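Local coordinates for protein arylsulfatase (Pseudoalteromonas sp. MB47, PDB 7AJ0) that probably hydrolyses sulfate esters of the polysaccharide fucoidan in an exo-acting manner, binds a calcium ion and assembles into a hexamer, at residues Q99-T103 / K345-W349; E136-S140 / P395-Y399; N329-W333 / R450-D454. All blocks are in the same frame, centred on the assembly; numbering follows the deposited sequence.

Followed from the N terminus, the first halves come in the order 99-103, 136-140 and 329-333, and their partners return in the same order, 345-349, 395-399 and 450-454. Every pair of contacts therefore crosses, and none nests. Contact 1 closes the first long loop at the calcium site, joining the start of helix 102-111 to the approach to helix 350-353. Contact 2 ties helix 134-137 to the loop before helix 406-409, its centre about 24 Å from that of contact 1. Contact 3 joins the loop after strand 318-324 to the connection between strands 442-446 and 456-460. It touches contact 1 through Lys-345 and Ile-453, and both meet a second subunit.

Contact 1: Q99-T103 / K345-W349; sequences QPTCT and KGTTW. With CA (calcium ion), chain G.
Cys-102 and Lys-345 meet beside a calcium ion. The cysteine sulfur is a direct ligand, with Cys-102 SG 2.5 Å from the metal, and Lys-345 NZ stands 3.1 Å from the same SG. The lysine does not bind calcium: Lys-345 NZ stays 4.1 Å from the calcium ion and forms a salt bridge to Asp-61. Oxygens of Asp-60, Asp-61, Asp-325 and Asn-326 complete the metal site, making Asp-61 both a ligand and the partner of the lysine.

What brings the amine this far is an extended chain. Lys-345 sends CG anti to its own N (chi1 -176°) and stays straight to NZ, running past the Pro-100 carbonyl with CG 3.5 Å from Pro-100 O. Between the backbones, Gly-346 N donates a hydrogen bond to Pro-100 O (2.9 Å). Further out, the Pro-100 ring lies alongside Thr-348, its CG 3.7 Å from Thr-348 CG2, while Pro-100 CB faces Thr-347 O at 3.6 Å. Thr-348 OG1 is held by Thr-430, and Gly-346 O bonds to Thr-463 of a second subunit.

Cys-102 opens helix 102-111 at the position where sulfatases of this family commonly carry a formylglycine made from cysteine. Here it is modelled as unmodified cysteine. The paired metal and lysine contacts on its sulfur are consistent with a sulfate-binding active site.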
ATOM      1  N   GLN A  99     -27.222   8.639  -9.597  1.00 21.68           N
ATOM      2  CA  GLN A  99     -26.566   7.365  -9.877  1.00 21.89           C
ATOM      3  C   GLN A  99     -25.092   7.607 -10.161  1.00 21.84           C
ATOM      4  O   GLN A  99     -24.655   8.742 -10.356  1.00 21.67           O
ATOM      5  CB  GLN A  99     -27.253   6.675 -11.046  1.00 22.21           C
ATOM      6  CG  GLN A  99     -28.753   6.523 -10.860  1.00 22.31           C
ATOM      7  CD  GLN A  99     -29.107   5.726  -9.620  1.00 22.34           C
ATOM      8  OE1 GLN A  99     -28.733   4.559  -9.488  1.00 32.88           O
ATOM      9  NE2 GLN A  99     -29.822   6.357  -8.697  1.00 22.18           N
ATOM     10  N   PRO A 100     -24.275   6.551 -10.181  1.00 22.03           N
ATOM     11  CA  PRO A 100     -22.826   6.757 -10.331  1.00 22.03           C
ATOM     12  C   PRO A 100     -22.358   7.090 -11.742  1.00 22.18           C
ATOM     13  O   PRO A 100     -21.201   7.502 -11.894  1.00 22.19           O
ATOM     14  CB  PRO A 100     -22.229   5.412  -9.870  1.00 22.27           C
ATOM     15  CG  PRO A 100     -23.327   4.720  -9.133  1.00 22.30           C
ATOM     16  CD  PRO A 100     -24.591   5.163  -9.802  1.00 22.27           C
ATOM     17  N   THR A 101     -23.193   6.936 -12.771  1.00 22.36           N
ATOM     18  CA  THR A 101     -22.757   7.157 -14.144  1.00 22.58           C
ATOM     19  C   THR A 101     -23.863   7.828 -14.950  1.00 22.60           C
ATOM     20  O   THR A 101     -25.014   7.915 -14.517  1.00 22.50           O
ATOM     21  CB  THR A 101     -22.330   5.839 -14.811  1.00 23.01           C
ATOM     22  OG1 THR A 101     -23.357   4.854 -14.636  1.00 23.29           O
ATOM     23  CG2 THR A 101     -21.035   5.328 -14.198  1.00 26.95           C
ATOM     24  N   CYS A 102     -23.491   8.288 -16.150  1.00 24.96           N
ATOM     25  CA  CYS A 102     -24.342   9.194 -16.918  1.00 22.82           C
ATOM     26  C   CYS A 102     -25.670   8.545 -17.289  1.00 23.05           C
ATOM     27  O   CYS A 102     -26.743   9.032 -16.915  1.00 22.91           O
ATOM     28  CB  CYS A 102     -23.612   9.644 -18.189  1.00 29.94           C
ATOM     29  SG  CYS A 102     -22.043  10.489 -17.933  1.00 51.65           S
ATOM     30  N   THR A 103     -25.614   7.453 -18.056  1.00 23.46           N
ATOM     31  CA  THR A 103     -26.837   6.838 -18.561  1.00 23.79           C
ATOM     32  C   THR A 103     -27.759   6.421 -17.425  1.00 23.62           C
ATOM     33  O   THR A 103     -28.985   6.540 -17.535  1.00 23.72           O
ATOM     34  CB  THR A 103     -26.492   5.628 -19.433  1.00 24.31           C
ATOM     35  OG1 THR A 103     -25.689   6.050 -20.543  1.00 24.53           O
ATOM     36  CG2 THR A 103     -27.758   4.955 -19.944  1.00 24.72           C
ATOM     37  N   LYS A 345     -17.109   9.845 -10.034  1.00 21.98           N
ATOM     38  CA  LYS A 345     -17.925   9.154 -11.025  1.00 22.09           C
ATOM     39  C   LYS A 345     -17.461   7.713 -11.197  1.00 22.40           C
ATOM     40  O   LYS A 345     -16.260   7.427 -11.217  1.00 22.62           O
ATOM     41  CB  LYS A 345     -17.852   9.897 -12.361  1.00 22.18           C
ATOM     42  CG  LYS A 345     -18.739   9.347 -13.457  1.00 22.34           C
ATOM     43  CD  LYS A 345     -18.407  10.030 -14.774  1.00 22.52           C
ATOM     44  CE  LYS A 345     -19.404   9.693 -15.865  1.00 24.25           C
ATOM     45  NZ  LYS A 345     -19.044  10.377 -17.140  1.00 27.06           N
ATOM     46  N   GLY A 346     -18.424   6.805 -11.314  1.00 22.46           N
ATOM     47  CA  GLY A 346     -18.132   5.401 -11.482  1.00 22.81           C
ATOM     48  C   GLY A 346     -18.016   4.605 -10.205  1.00 22.82           C
ATOM     49  O   GLY A 346     -17.639   3.427 -10.260  1.00 23.16           O
ATOM     50  N   THR A 347     -18.313   5.206  -9.057  1.00 22.52           N
ATOM     51  CA  THR A 347     -18.276   4.504  -7.785  1.00 22.56           C
ATOM     52  C   THR A 347     -19.446   4.979  -6.937  1.00 22.27           C
ATOM     53  O   THR A 347     -19.998   6.061  -7.154  1.00 22.01           O
ATOM     54  CB  THR A 347     -16.963   4.740  -7.025  1.00 22.62           C
ATOM     55  OG1 THR A 347     -16.903   6.100  -6.572  1.00 22.32           O
ATOM     56  CG2 THR A 347     -15.765   4.456  -7.916  1.00 24.04           C
ATOM     57  N   THR A 348     -19.821   4.156  -5.959  1.00 22.35           N
ATOM     58  CA  THR A 348     -20.851   4.521  -4.998  1.00 22.15           C
ATOM     59  C   THR A 348     -20.264   5.084  -3.709  1.00 22.06           C
ATOM     60  O   THR A 348     -20.930   5.062  -2.669  1.00 22.02           O
ATOM     61  CB  THR A 348     -21.751   3.323  -4.698  1.00 22.36           C
ATOM     62  OG1 THR A 348     -20.948   2.162  -4.460  1.00 22.69           O
ATOM     63  CG2 THR A 348     -22.695   3.073  -5.867  1.00 22.43           C
ATOM     64  N   TRP A 349     -19.025   5.568  -3.750  1.00 22.08           N
ATOM     65  CA  TRP A 349     -18.585   6.506  -2.731  1.00 21.97           C
ATOM     66  C   TRP A 349     -19.422   7.779  -2.845  1.00 21.68           C
ATOM     67  O   TRP A 349     -20.057   8.045  -3.870  1.00 21.57           O
ATOM     68  CB  TRP A 349     -17.104   6.838  -2.882  1.00 22.10           C
ATOM     69  CG  TRP A 349     -16.180   5.690  -2.612  1.00 22.45           C
ATOM     70  CD1 TRP A 349     -15.327   5.102  -3.499  1.00 22.69           C
ATOM     71  CD2 TRP A 349     -16.014   4.991  -1.373  1.00 22.64           C
ATOM     72  NE1 TRP A 349     -14.637   4.082  -2.890  1.00 23.02           N
ATOM     73  CE2 TRP A 349     -15.042   3.993  -1.584  1.00 23.00           C
ATOM     74  CE3 TRP A 349     -16.592   5.112  -0.106  1.00 22.60           C
ATOM     75  CZ2 TRP A 349     -14.638   3.120  -0.577  1.00 23.31           C
ATOM     76  CZ3 TRP A 349     -16.189   4.247   0.890  1.00 22.90           C
ATOM     77  CH2 TRP A 349     -15.222   3.263   0.650  1.00 23.25           C
TER
HETATM   78 CA    CA G 600     -22.533  12.464 -16.393  1.00 22.07          CA

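Contact 2: E136-S140 / P395-Y399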
ATOM      1  N   GLU A 136     -40.145   1.563 -24.802  1.00 29.99           N
ATOM      2  CA  GLU A 136     -41.567   1.309 -25.012  1.00 35.76           C
ATOM      3  C   GLU A 136     -42.272   1.109 -23.676  1.00 30.37           C
ATOM      4  O   GLU A 136     -43.360   1.649 -23.446  1.00 35.55           O
ATOM      5  CB  GLU A 136     -41.762   0.089 -25.912  1.00 36.54           C
ATOM      6  CG  GLU A 136     -41.245   0.275 -27.333  1.00 48.57           C
ATOM      7  CD  GLU A 136     -41.521  -0.928 -28.221  1.00 57.64           C
ATOM      8  OE1 GLU A 136     -40.965  -0.986 -29.340  1.00 57.02           O
ATOM      9  OE2 GLU A 136     -42.293  -1.817 -27.801  1.00 53.15           O
ATOM     10  N   LYS A 137     -41.636   0.366 -22.769  1.00 32.58           N
ATOM     11  CA  LYS A 137     -42.208   0.033 -21.469  1.00 29.85           C
ATOM     12  C   LYS A 137     -42.135   1.204 -20.499  1.00 29.05           C
ATOM     13  O   LYS A 137     -43.088   1.450 -19.752  1.00 33.52           O
ATOM     14  CB  LYS A 137     -41.465  -1.191 -20.926  1.00 29.85           C
ATOM     15  CG  LYS A 137     -41.758  -1.625 -19.507  1.00 34.98           C
ATOM     16  CD  LYS A 137     -40.840  -2.815 -19.170  1.00 30.15           C
ATOM     17  CE  LYS A 137     -40.964  -3.288 -17.726  1.00 33.16           C
ATOM     18  NZ  LYS A 137     -42.190  -4.104 -17.481  1.00 41.31           N
ATOM     19  N   GLU A 138     -41.029   1.944 -20.503  1.00 28.44           N
ATOM     20  CA  GLU A 138     -40.866   3.048 -19.569  1.00 29.50           C
ATOM     21  C   GLU A 138     -41.776   4.216 -19.949  1.00 27.80           C
ATOM     22  O   GLU A 138     -42.200   4.364 -21.098  1.00 42.08           O
ATOM     23  CB  GLU A 138     -39.408   3.503 -19.532  1.00 27.12           C
ATOM     24  CG  GLU A 138     -38.417   2.408 -19.152  1.00 28.57           C
ATOM     25  CD  GLU A 138     -38.720   1.781 -17.803  1.00 30.33           C
ATOM     26  OE1 GLU A 138     -38.549   0.550 -17.662  1.00 27.22           O
ATOM     27  OE2 GLU A 138     -39.135   2.523 -16.887  1.00 26.52           O
ATOM     28  N   VAL A 139     -42.069   5.054 -18.957  1.00 27.35           N
ATOM     29  CA  VAL A 139     -42.988   6.178 -19.106  1.00 27.44           C
ATOM     30  C   VAL A 139     -42.271   7.441 -18.648  1.00 27.50           C
ATOM     31  O   VAL A 139     -42.076   7.648 -17.443  1.00 26.30           O
ATOM     32  CB  VAL A 139     -44.283   5.969 -18.306  1.00 27.72           C
ATOM     33  CG1 VAL A 139     -45.169   7.197 -18.402  1.00 38.13           C
ATOM     34  CG2 VAL A 139     -45.016   4.732 -18.797  1.00 30.61           C
ATOM     35  N   SER A 140     -41.891   8.289 -19.599  1.00 26.74           N
ATOM     36  CA  SER A 140     -41.190   9.520 -19.271  1.00 27.31           C
ATOM     37  C   SER A 140     -42.175  10.587 -18.799  1.00 26.18           C
ATOM     38  O   SER A 140     -43.380  10.516 -19.055  1.00 26.70           O
ATOM     39  CB  SER A 140     -40.414  10.035 -20.482  1.00 26.22           C
ATOM     40  OG  SER A 140     -41.297  10.415 -21.524  1.00 26.79           O
ATOM     41  N   PRO A 395     -48.131   2.995 -14.703  1.00 29.13           N
ATOM     42  CA  PRO A 395     -48.557   1.591 -14.793  1.00 29.77           C
ATOM     43  C   PRO A 395     -48.308   0.846 -13.488  1.00 29.58           C
ATOM     44  O   PRO A 395     -47.291   1.042 -12.821  1.00 28.92           O
ATOM     45  CB  PRO A 395     -47.707   1.028 -15.942  1.00 29.87           C
ATOM     46  CG  PRO A 395     -46.556   1.972 -16.082  1.00 29.11           C
ATOM     47  CD  PRO A 395     -47.073   3.323 -15.679  1.00 28.82           C
ATOM     48  N   SER A 396     -49.251  -0.028 -13.137  1.00 30.23           N
ATOM     49  CA  SER A 396     -49.237  -0.699 -11.845  1.00 30.18           C
ATOM     50  C   SER A 396     -48.353  -1.939 -11.810  1.00 30.21           C
ATOM     51  O   SER A 396     -48.111  -2.475 -10.722  1.00 30.09           O
ATOM     52  CB  SER A 396     -50.666  -1.089 -11.454  1.00 30.93           C
ATOM     53  OG  SER A 396     -51.520   0.038 -11.495  1.00 30.99           O
ATOM     54  N   ASN A 397     -47.872  -2.409 -12.957  1.00 30.42           N
ATOM     55  CA  ASN A 397     -46.998  -3.573 -13.012  1.00 30.51           C
ATOM     56  C   ASN A 397     -45.525  -3.212 -12.877  1.00 29.72           C
ATOM     57  O   ASN A 397     -44.676  -4.106 -12.933  1.00 29.76           O
ATOM     58  CB  ASN A 397     -47.221  -4.329 -14.326  1.00 31.25           C
ATOM     59  CG  ASN A 397     -46.854  -3.504 -15.542  1.00 31.08           C
ATOM     60  OD1 ASN A 397     -47.490  -2.491 -15.834  1.00 31.03           O
ATOM     61  ND2 ASN A 397     -45.829  -3.937 -16.263  1.00 31.04           N
ATOM     62  N   MET A 398     -45.206  -1.932 -12.702  1.00 29.05           N
ATOM     63  CA  MET A 398     -43.833  -1.464 -12.588  1.00 28.32           C
ATOM     64  C   MET A 398     -43.644  -0.757 -11.253  1.00 27.73           C
ATOM     65  O   MET A 398     -44.484   0.049 -10.842  1.00 27.70           O
ATOM     66  CB  MET A 398     -43.482  -0.516 -13.742  1.00 28.12           C
ATOM     67  CG  MET A 398     -43.408  -1.197 -15.101  1.00 37.36           C
ATOM     68  SD  MET A 398     -43.511  -0.049 -16.493  1.00 28.68           S
ATOM     69  CE  MET A 398     -42.237   1.139 -16.072  1.00 35.37           C
ATOM     70  N   TYR A 399     -42.539  -1.070 -10.579  1.00 27.32           N
ATOM     71  CA  TYR A 399     -42.206  -0.419  -9.320  1.00 26.78           C
ATOM     72  C   TYR A 399     -41.495   0.899  -9.598  1.00 26.16           C
ATOM     73  O   TYR A 399     -40.592   0.960 -10.438  1.00 25.99           O
ATOM     74  CB  TYR A 399     -41.319  -1.325  -8.469  1.00 26.67           C
ATOM     75  CG  TYR A 399     -41.204  -0.903  -7.022  1.00 26.32           C
ATOM     76  CD1 TYR A 399     -42.093  -1.378  -6.071  1.00 26.67           C
ATOM     77  CD2 TYR A 399     -40.203  -0.038  -6.605  1.00 25.69           C
ATOM     78  CE1 TYR A 399     -41.995  -1.003  -4.748  1.00 26.41           C
ATOM     79  CE2 TYR A 399     -40.097   0.343  -5.279  1.00 25.43           C
ATOM     80  CZ  TYR A 399     -40.996  -0.145  -4.356  1.00 25.80           C
ATOM     81  OH  TYR A 399     -40.901   0.224  -3.035  1.00 25.60           O
TER
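Val-139 and Pro-395 bring the two backbones within 8.4 Å CA to CA, a spacing bridged by side chains, as the type I beta turn from Pro-395 to Met-398 faces the weakly bonded end of helix 134-137. Apolar packing is carried at one end by Val-139, where the methyl Val-139 CG2 points at Pro-395 CD, 4.0 Å away.

Met-398 fills the centre of the contact. It and Lys-137 run antiparallel, one side chain alongside the other, placing Met-398 SD 3.8 Å from Lys-137 CG and 3.6 Å from Lys-137 O. Lys-137 is extended as far as CE and turns only at its last torsion (chi4 77°), bringing Lys-137 NZ over Met-398 CG at 3.9 Å.

Charge lies just beyond the thioether. The Glu-138 carboxylate is salt-bridged to Arg-113, which also donates to Tyr-399 O; one arginine thus links both segments. Val-139 O is bonded to Tyr-381 of helix 377-387. Together these contacts fasten a helix end of the sulfatase domain to the loop before helix 406-409, away from the calcium site. A bend at chi3 (52°) turns the methionine methyl toward the acid, leaving Met-398 CE 3.5 Å from Glu-138 OE2.

Contact 3: N329-W333 / R450-D454; sequences NEDTW and RRNID
Trp-333 and Arg-450 stack across the contact. The guanidinium lies flat over one face of the indole, with planes only 7° apart, and Arg-450 CZ sits 3.7 Å from the centroid of the five-membered ring of Trp-333, a cation-pi contact. The extended arginine chain crosses the ring from its CB side, with Arg-450 NE 3.4 Å from Trp-333 CG. Both partners are further fixed by a third subunit, where Arg-450 NH2 pairs with Asp-473 and Trp-333 NE1 bonds to Met-472 O.

Hydrogen bonds centre on the buried carboxylate of Asp-331. Asp-331 OD1 takes Ile-453 N at 3.1 Å, on the syn side and nearly straight (164°). Asp-331 OD2 takes Asp-454 N at 3.0 Å from above the carboxylate plane. Successive backbone N-H groups thus grip the two oxygens of one side chain, while Arg-451 is the centre of an inverse gamma turn just before them.

Charges are crowded here. Asp-331 OD2 and Asp-454 OD2, both acceptors, are 3.0 Å apart with carboxylate planes 78° to each other. Arg-451 NH1, which forms a salt bridge to Asp-454 OD2 at 3.0 Å whose hydrogen bond is weak, probably offsets the repulsion. The face of this guanidinium lies over Asp-331 O, with Arg-451 CZ 3.3 Å from that oxygen, and its NH2 bonds to Gln-483 of the second subunit. There His-482 holds Asp-454 OD1.

Ile-453 CD1 adds a van der Waals contact with the amide oxygen Asn-329 OD1 at 3.6 Å.

Together these interactions join a loop following strand 318-324 of the alkaline-phosphatase-like sulfatase core to the connection within the two-stranded antiparallel sheet 442-446/456-460, at a junction where three subunits of the hexamer meet.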
ATOM      1  N   ASN A 329     -15.690  13.424 -12.880  1.00 22.21           N
ATOM      2  CA  ASN A 329     -14.943  12.415 -13.627  1.00 30.87           C
ATOM      3  C   ASN A 329     -13.460  12.663 -13.385  1.00 22.76           C
ATOM      4  O   ASN A 329     -12.784  13.337 -14.163  1.00 22.97           O
ATOM      5  CB  ASN A 329     -15.284  12.478 -15.110  1.00 31.55           C
ATOM      6  CG  ASN A 329     -14.644  11.356 -15.901  1.00 23.13           C
ATOM      7  OD1 ASN A 329     -13.769  10.651 -15.400  1.00 32.43           O
ATOM      8  ND2 ASN A 329     -15.076  11.188 -17.145  1.00 24.38           N
ATOM      9  N   GLU A 330     -12.944  12.111 -12.287  1.00 22.75           N
ATOM     10  CA  GLU A 330     -11.534  12.292 -11.965  1.00 23.01           C
ATOM     11  C   GLU A 330     -10.615  11.574 -12.946  1.00 23.45           C
ATOM     12  O   GLU A 330      -9.428  11.912 -13.021  1.00 27.32           O
ATOM     13  CB  GLU A 330     -11.253  11.798 -10.546  1.00 22.96           C
ATOM     14  CG  GLU A 330     -12.086  12.482  -9.476  1.00 22.60           C
ATOM     15  CD  GLU A 330     -11.542  12.252  -8.078  1.00 50.47           C
ATOM     16  OE1 GLU A 330     -11.103  11.119  -7.786  1.00 46.80           O
ATOM     17  OE2 GLU A 330     -11.544  13.209  -7.274  1.00 49.56           O
ATOM     18  N   ASP A 331     -11.132  10.603 -13.703  1.00 31.36           N
ATOM     19  CA  ASP A 331     -10.276   9.826 -14.592  1.00 24.03           C
ATOM     20  C   ASP A 331      -9.708  10.671 -15.724  1.00 24.29           C
ATOM     21  O   ASP A 331      -8.641  10.346 -16.257  1.00 24.75           O
ATOM     22  CB  ASP A 331     -11.050   8.643 -15.176  1.00 24.13           C
ATOM     23  CG  ASP A 331     -11.408   7.610 -14.131  1.00 25.73           C
ATOM     24  OD1 ASP A 331     -12.323   7.879 -13.321  1.00 23.61           O
ATOM     25  OD2 ASP A 331     -10.774   6.531 -14.120  1.00 24.38           O
ATOM     26  N   THR A 332     -10.403  11.738 -16.116  1.00 24.06           N
ATOM     27  CA  THR A 332      -9.954  12.600 -17.200  1.00 24.33           C
ATOM     28  C   THR A 332      -9.249  13.852 -16.689  1.00 24.31           C
ATOM     29  O   THR A 332      -9.164  14.848 -17.414  1.00 24.43           O
ATOM     30  CB  THR A 332     -11.132  12.987 -18.100  1.00 24.21           C
ATOM     31  OG1 THR A 332     -12.163  13.610 -17.325  1.00 23.73           O
ATOM     32  CG2 THR A 332     -11.695  11.760 -18.789  1.00 24.38           C
ATOM     33  N   TRP A 333      -8.744  13.817 -15.461  1.00 24.21           N
ATOM     34  CA  TRP A 333      -8.018  14.951 -14.907  1.00 24.26           C
ATOM     35  C   TRP A 333      -6.912  15.377 -15.872  1.00 24.77           C
ATOM     36  O   TRP A 333      -6.246  14.518 -16.467  1.00 25.15           O
ATOM     37  CB  TRP A 333      -7.431  14.571 -13.542  1.00 24.24           C
ATOM     38  CG  TRP A 333      -6.853  15.729 -12.811  1.00 24.29           C
ATOM     39  CD1 TRP A 333      -7.484  16.524 -11.897  1.00 23.96           C
ATOM     40  CD2 TRP A 333      -5.526  16.250 -12.948  1.00 24.75           C
ATOM     41  NE1 TRP A 333      -6.630  17.506 -11.455  1.00 27.04           N
ATOM     42  CE2 TRP A 333      -5.422  17.359 -12.085  1.00 24.69           C
ATOM     43  CE3 TRP A 333      -4.417  15.885 -13.715  1.00 25.27           C
ATOM     44  CZ2 TRP A 333      -4.252  18.103 -11.966  1.00 25.13           C
ATOM     45  CZ3 TRP A 333      -3.257  16.626 -13.596  1.00 25.70           C
ATOM     46  CH2 TRP A 333      -3.183  17.721 -12.728  1.00 26.65           C
ATOM     47  N   ARG A 450      -7.043   8.836  -8.723  1.00 24.34           N
ATOM     48  CA  ARG A 450      -7.980   9.496  -9.622  1.00 24.53           C
ATOM     49  C   ARG A 450      -8.718   8.506 -10.523  1.00 27.10           C
ATOM     50  O   ARG A 450      -9.669   8.908 -11.194  1.00 23.82           O
ATOM     51  CB  ARG A 450      -7.318  10.554 -10.527  1.00 24.20           C
ATOM     52  CG  ARG A 450      -6.675  11.721  -9.806  1.00 28.90           C
ATOM     53  CD  ARG A 450      -6.250  12.793 -10.812  1.00 27.08           C
ATOM     54  NE  ARG A 450      -5.608  13.935 -10.169  1.00 24.51           N
ATOM     55  CZ  ARG A 450      -4.317  14.241 -10.280  1.00 34.05           C
ATOM     56  NH1 ARG A 450      -3.501  13.500 -11.022  1.00 42.58           N
ATOM     57  NH2 ARG A 450      -3.843  15.306  -9.650  1.00 46.86           N
ATOM     58  N   ARG A 451      -8.324   7.239 -10.567  1.00 33.95           N
ATOM     59  CA  ARG A 451      -8.805   6.318 -11.597  1.00 24.53           C
ATOM     60  C   ARG A 451      -9.939   5.444 -11.066  1.00 24.32           C
ATOM     61  O   ARG A 451      -9.899   4.212 -11.106  1.00 24.61           O
ATOM     62  CB  ARG A 451      -7.646   5.474 -12.119  1.00 25.13           C
ATOM     63  CG  ARG A 451      -6.693   6.249 -13.015  1.00 25.42           C
ATOM     64  CD  ARG A 451      -7.404   6.677 -14.288  1.00 29.62           C
ATOM     65  NE  ARG A 451      -6.530   7.375 -15.224  1.00 37.89           N
ATOM     66  CZ  ARG A 451      -6.849   7.627 -16.488  1.00 33.92           C
ATOM     67  NH1 ARG A 451      -8.023   7.231 -16.967  1.00 25.62           N
ATOM     68  NH2 ARG A 451      -5.996   8.268 -17.273  1.00 47.65           N
ATOM     69  N   ASN A 452     -10.984   6.124 -10.589  1.00 23.84           N
ATOM     70  CA  ASN A 452     -12.143   5.426 -10.045  1.00 23.64           C
ATOM     71  C   ASN A 452     -12.803   4.547 -11.100  1.00 23.83           C
ATOM     72  O   ASN A 452     -13.152   3.391 -10.832  1.00 23.99           O
ATOM     73  CB  ASN A 452     -13.144   6.443  -9.494  1.00 23.16           C
ATOM     74  CG  ASN A 452     -12.494   7.468  -8.587  1.00 26.10           C
ATOM     75  OD1 ASN A 452     -12.454   8.660  -8.902  1.00 27.10           O
ATOM     76  ND2 ASN A 452     -11.975   7.008  -7.455  1.00 33.29           N
ATOM     77  N   ILE A 453     -12.982   5.077 -12.309  1.00 23.85           N
ATOM     78  CA  ILE A 453     -13.684   4.336 -13.348  1.00 24.07           C
ATOM     79  C   ILE A 453     -12.790   3.255 -13.942  1.00 24.64           C
ATOM     80  O   ILE A 453     -13.208   2.105 -14.115  1.00 28.51           O
ATOM     81  CB  ILE A 453     -14.188   5.299 -14.441  1.00 23.96           C
ATOM     82  CG1 ILE A 453     -15.190   6.299 -13.863  1.00 23.44           C
ATOM     83  CG2 ILE A 453     -14.821   4.520 -15.593  1.00 24.28           C
ATOM     84  CD1 ILE A 453     -15.449   7.499 -14.755  1.00 29.85           C
ATOM     85  N   ASP A 454     -11.540   3.603 -14.249  1.00 27.32           N
ATOM     86  CA  ASP A 454     -10.716   2.820 -15.156  1.00 25.50           C
ATOM     87  C   ASP A 454      -9.702   1.914 -14.470  1.00 25.87           C
ATOM     88  O   ASP A 454      -9.032   1.140 -15.162  1.00 26.44           O
ATOM     89  CB  ASP A 454      -9.975   3.766 -16.114  1.00 25.66           C
ATOM     90  CG  ASP A 454     -10.923   4.639 -16.916  1.00 28.63           C
ATOM     91  OD1 ASP A 454     -11.910   4.097 -17.458  1.00 38.36           O
ATOM     92  OD2 ASP A 454     -10.690   5.865 -16.999  1.00 25.97           O
TER